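Local atomic coordinates of glutathione S-transferase 2 (Heligmosomoides polygyrus, PDB entry 1TW9), a protein that probably catalyses the conjugation of glutathione to electrophilic substrates such as organic halides, as a sigma-family glutathione transferase of a parasitic nematode. Residues A161-V164 with A165-N169; K182-M185 with E186-Q189. All coordinates share one frame; numbering follows the deposited sequence.

Two successive helices of the all-helical C-terminal domain of the glutathione transferase fold carry these contacts, each made locally within its own helix. Contact 1 lies on helix 155-170 and comes first along the chain; contact 2 follows on helix 179-189, and the centres of the two contacts are about 10 Å apart, on the same side of the chain's centre. The helices pack directly where A161 CB lies 3.5 Å from I188 CB, and M185 CG comes to 3.4 Å from A161 O. One i to i+4 arrangement recurs: a histidine ring has one face met by the side chain four residues on, while NE2 ties the first histidine to helix 82-101 and the second to helix 155-170.

Contact 1: residues A161-V164 with A165-N169; sequences AEHV and ADMTN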
loop_
_atom_site.group_PDB
_atom_site.type_symbol
_atom_site.label_atom_id
_atom_site.label_comp_id
_atom_site.label_asym_id
_atom_site.label_seq_id
_atom_site.Cartn_x
_atom_site.Cartn_y
_atom_site.Cartn_z
ATOM N N ALA A 161 3.069 1.764 16.287
ATOM C CA ALA A 161 3.582 2.164 17.589
ATOM C C ALA A 161 4.099 3.598 17.488
ATOM O O ALA A 161 3.914 4.402 18.376
ATOM C CB ALA A 161 4.703 1.240 18.064
ATOM N N GLU A 162 4.735 3.938 16.377
ATOM C CA GLU A 162 5.261 5.297 16.258
ATOM C C GLU A 162 4.173 6.339 16.173
ATOM O O GLU A 162 4.239 7.391 16.802
ATOM C CB GLU A 162 6.199 5.381 15.026
ATOM C CG GLU A 162 6.727 6.782 14.722
ATOM C CD GLU A 162 7.792 7.305 15.718
ATOM O OE1 GLU A 162 7.941 8.549 15.783
ATOM O OE2 GLU A 162 8.445 6.531 16.500
ATOM N N HIS A 163 3.086 6.018 15.463
ATOM C CA HIS A 163 1.978 6.910 15.345
ATOM C C HIS A 163 1.327 7.099 16.710
ATOM O O HIS A 163 1.050 8.213 17.119
ATOM C CB HIS A 163 0.947 6.383 14.341
ATOM C CG HIS A 163 -0.247 7.284 14.205
ATOM N ND1 HIS A 163 -0.167 8.571 13.692
ATOM C CD2 HIS A 163 -1.523 7.133 14.637
ATOM C CE1 HIS A 163 -1.353 9.136 13.772
ATOM N NE2 HIS A 163 -2.194 8.289 14.339
ATOM N N VAL A 164 1.106 6.016 17.407
ATOM C CA VAL A 164 0.464 6.037 18.712
ATOM C C VAL A 164 1.292 6.850 19.725
ATOM O O VAL A 164 0.724 7.624 20.492
ATOM C CB VAL A 164 0.139 4.565 19.164
ATOM C CG1 VAL A 164 -0.353 4.538 20.619
ATOM C CG2 VAL A 164 -0.891 3.968 18.226
ATOM N N ALA A 165 2.614 6.708 19.686
ATOM C CA ALA A 165 3.516 7.473 20.539
ATOM C C ALA A 165 3.419 8.943 20.261
ATOM O O ALA A 165 3.286 9.786 21.163
ATOM C CB ALA A 165 4.979 6.993 20.355
ATOM N N ASP A 166 3.453 9.262 18.980
ATOM C CA ASP A 166 3.351 10.616 18.529
ATOM C C ASP A 166 2.030 11.254 18.919
ATOM O O ASP A 166 2.021 12.354 19.500
ATOM C CB ASP A 166 3.440 10.638 17.031
ATOM C CG ASP A 166 3.349 12.038 16.456
ATOM O OD1 ASP A 166 3.736 13.031 17.104
ATOM O OD2 ASP A 166 2.878 12.215 15.316
ATOM N N MET A 167 0.923 10.605 18.592
ATOM C CA MET A 167 -0.390 11.169 18.961
ATOM C C MET A 167 -0.569 11.289 20.477
ATOM O O MET A 167 -1.208 12.254 20.950
ATOM C CB MET A 167 -1.518 10.336 18.359
ATOM C CG MET A 167 -1.558 10.307 16.841
ATOM S SD MET A 167 -1.740 11.976 16.149
ATOM C CE MET A 167 -0.031 12.155 15.695
ATOM N N THR A 168 -0.094 10.301 21.245
ATOM C CA THR A 168 -0.251 10.355 22.697
ATOM C C THR A 168 0.606 11.464 23.276
ATOM O O THR A 168 0.226 12.090 24.215
ATOM C CB THR A 168 0.074 9.034 23.341
ATOM O OG1 THR A 168 -0.738 8.033 22.754
ATOM C CG2 THR A 168 -0.307 8.988 24.827
ATOM N N ASN A 169 1.782 11.702 22.725
ATOM C CA ASN A 169 2.541 12.909 23.102
ATOM C C ASN A 169 1.728 14.187 22.890
ATOM O O ASN A 169 1.660 15.051 23.775
ATOM C CB ASN A 169 3.874 12.997 22.354
ATOM C CG ASN A 169 4.870 12.025 22.874
ATOM O OD1 ASN A 169 4.807 11.651 24.049
ATOM N ND2 ASN A 169 5.839 11.628 22.031
HETATM O O HOH W 1 1.872 10.161 13.190
#
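Four successive backbone bonds of the i to i+4 kind join A161-V164 to A165-N169 as unbroken alpha-helix, the straightest running from M167 N to H163 O at 2.8 Å with an N-H...O angle of 177°. The same pair meets through its side chains. M167 lays CG over one face of the H163 imidazole, 3.5 Å from the ring centroid, a CH-pi contact displaced toward the CE1-NE2 side, where CG is 3.3 Å from H163 NE2. The M167 chain then bends at chi2 and chi3, bringing M167 SD obliquely to the H163 ring, 4.4 Å from its centroid. With CG anti to the backbone N (chi1 179°), the H163 side chain stands out from the helix, and one face of its ring is turned to M167. At the ring's edge, a water in the plane sits 2.6 Å from H163 ND1 and donates to D166 OD2, linking positions three residues apart; D166 also forms a salt bridge with R170 through its other oxygen. A leucine in place of H163 would probably leave this water without its ring partner and the Y98 hydroxyl without its bond to NE2. One turn beyond V164, T168 turns OG1 back beside its own backbone N (chi1 -56°), from where the hydroxyl donates to V164 O at 2.7 Å. That carbonyl also takes T168 N, the two donors reaching it from opposite faces of its plane, so V164 O is gripped twice, and the OG1 bond holds the T168 hydroxyl in this rotation. E162 points elsewhere, to R201 by a salt bridge and to Q20 by a hydrogen bond. Helix 155-170 thus has H163 turned to Y95 and Y98 of helix 82-101, while A161, V164 and A165 pack against helix 179-189.

Contact 2: residues K182-M185 with E186-Q189; sequences KAHM and ERIQ
H184 and I188 meet at a slant one turn apart, the isoleucine placing CG1 over one face of the imidazole. This CH-pi contact puts I188 CG1 3.7 Å from the ring centroid and only 17° off its normal, displaced toward the CE1-NE2 side. I188 reaches it because CG1 swings beside its own backbone N (chi1 -61°), which also brings I188 CG1 within 3.2 Å of H184 O. The ring is anchored beyond the helix by a hydrogen bond from NE2 to D157. M185 and E186 instead run alongside each other, pointing the same way: the bent thioether carries M185 CE to 3.6 Å from E186 CD, a methyl laid against the carboxylate. K182 is also beside E186 but extended, so its methylene K182 CE approaches E186 OE1 at 3.6 Å, whereas the ammonium stays beyond salt-bridge distance. The H184-I188 and K182-E186 pairs have the i to i+4 spacing of an alpha-helix, here in the C-terminal domain of the glutathione transferase fold, where M185 rests on V164 and I188 on A161 of helix 155-170. On the exposed flank R187 folds back at chi3, setting one face of its guanidinium over A183 O and bringing R187 NH1 to 3.3 Å from H184 CA. Farther on, the T191 hydroxyl lies within hydrogen-bonding reach of the carbonyls of both R187 and I188, which must share its one proton.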
loop_
_atom_site.group_PDB
_atom_site.type_symbol
_atom_site.label_atom_id
_atom_site.label_comp_id
_atom_site.label_asym_id
_atom_site.label_seq_id
_atom_site.Cartn_x
_atom_site.Cartn_y
_atom_site.Cartn_z
ATOM N N LYS A 182 -1.732 0.776 23.936
ATOM C CA LYS A 182 -0.639 1.415 24.696
ATOM C C LYS A 182 0.491 0.419 25.004
ATOM O O LYS A 182 1.657 0.790 24.907
ATOM C CB LYS A 182 -1.108 1.997 26.054
ATOM C CG LYS A 182 0.046 2.866 26.627
ATOM C CD LYS A 182 -0.191 3.623 27.805
ATOM C CE LYS A 182 1.134 4.395 28.168
ATOM N NZ LYS A 182 0.836 5.386 29.274
ATOM N N ALA A 183 0.136 -0.788 25.440
ATOM C CA ALA A 183 1.058 -1.838 25.841
ATOM C C ALA A 183 1.932 -2.187 24.629
ATOM O O ALA A 183 3.141 -2.375 24.700
ATOM C CB ALA A 183 0.254 -3.081 26.257
ATOM N N HIS A 184 1.271 -2.235 23.489
ATOM C CA HIS A 184 1.962 -2.533 22.212
ATOM C C HIS A 184 2.937 -1.424 21.858
ATOM O O HIS A 184 4.086 -1.687 21.544
ATOM C CB HIS A 184 0.956 -2.781 21.086
ATOM C CG HIS A 184 1.552 -2.880 19.719
ATOM N ND1 HIS A 184 1.769 -1.791 18.917
ATOM C CD2 HIS A 184 1.977 -3.961 19.016
ATOM C CE1 HIS A 184 2.299 -2.203 17.762
ATOM N NE2 HIS A 184 2.401 -3.524 17.793
ATOM N N MET A 185 2.488 -0.193 21.967
ATOM C CA MET A 185 3.337 0.947 21.733
ATOM C C MET A 185 4.579 0.857 22.587
ATOM O O MET A 185 5.717 1.052 22.089
ATOM C CB MET A 185 2.544 2.224 22.007
ATOM C CG MET A 185 3.210 3.491 21.607
ATOM S SD MET A 185 3.025 4.792 22.846
ATOM C CE MET A 185 4.516 4.226 23.463
ATOM N N GLU A 186 4.407 0.536 23.871
ATOM C CA GLU A 186 5.570 0.524 24.757
ATOM C C GLU A 186 6.493 -0.641 24.432
ATOM O O GLU A 186 7.714 -0.487 24.411
ATOM C CB GLU A 186 5.128 0.484 26.173
ATOM C CG GLU A 186 4.412 1.748 26.556
ATOM C CD GLU A 186 5.251 3.017 26.748
ATOM O OE1 GLU A 186 4.596 4.038 27.083
ATOM O OE2 GLU A 186 6.510 3.074 26.592
ATOM N N ARG A 187 5.907 -1.781 24.147
ATOM C CA ARG A 187 6.723 -2.952 23.807
ATOM C C ARG A 187 7.566 -2.666 22.589
ATOM O O ARG A 187 8.737 -2.980 22.543
ATOM C CB ARG A 187 5.758 -4.071 23.479
ATOM C CG ARG A 187 6.297 -5.343 22.994
ATOM C CD ARG A 187 5.126 -6.282 22.624
ATOM N NE ARG A 187 4.267 -6.605 23.805
ATOM C CZ ARG A 187 2.952 -6.355 23.964
ATOM N NH1 ARG A 187 2.128 -5.755 23.052
ATOM N NH2 ARG A 187 2.446 -6.756 25.107
ATOM N N ILE A 188 6.952 -2.088 21.576
ATOM C CA ILE A 188 7.660 -1.842 20.322
ATOM C C ILE A 188 8.746 -0.803 20.518
ATOM O O ILE A 188 9.850 -0.929 20.063
ATOM C CB ILE A 188 6.697 -1.452 19.202
ATOM C CG1 ILE A 188 5.706 -2.574 18.949
ATOM C CG2 ILE A 188 7.468 -1.153 17.899
ATOM C CD1 ILE A 188 6.338 -3.944 18.685
ATOM N N GLN A 189 8.385 0.269 21.177
ATOM C CA GLN A 189 9.299 1.399 21.297
ATOM C C GLN A 189 10.391 1.188 22.314
ATOM O O GLN A 189 11.361 1.971 22.300
ATOM C CB GLN A 189 8.563 2.711 21.500
ATOM C CG GLN A 189 7.591 3.001 20.307
ATOM C CD GLN A 189 7.799 4.321 19.651
ATOM O OE1 GLN A 189 8.010 4.453 18.396
ATOM N NE2 GLN A 189 7.756 5.322 20.461
#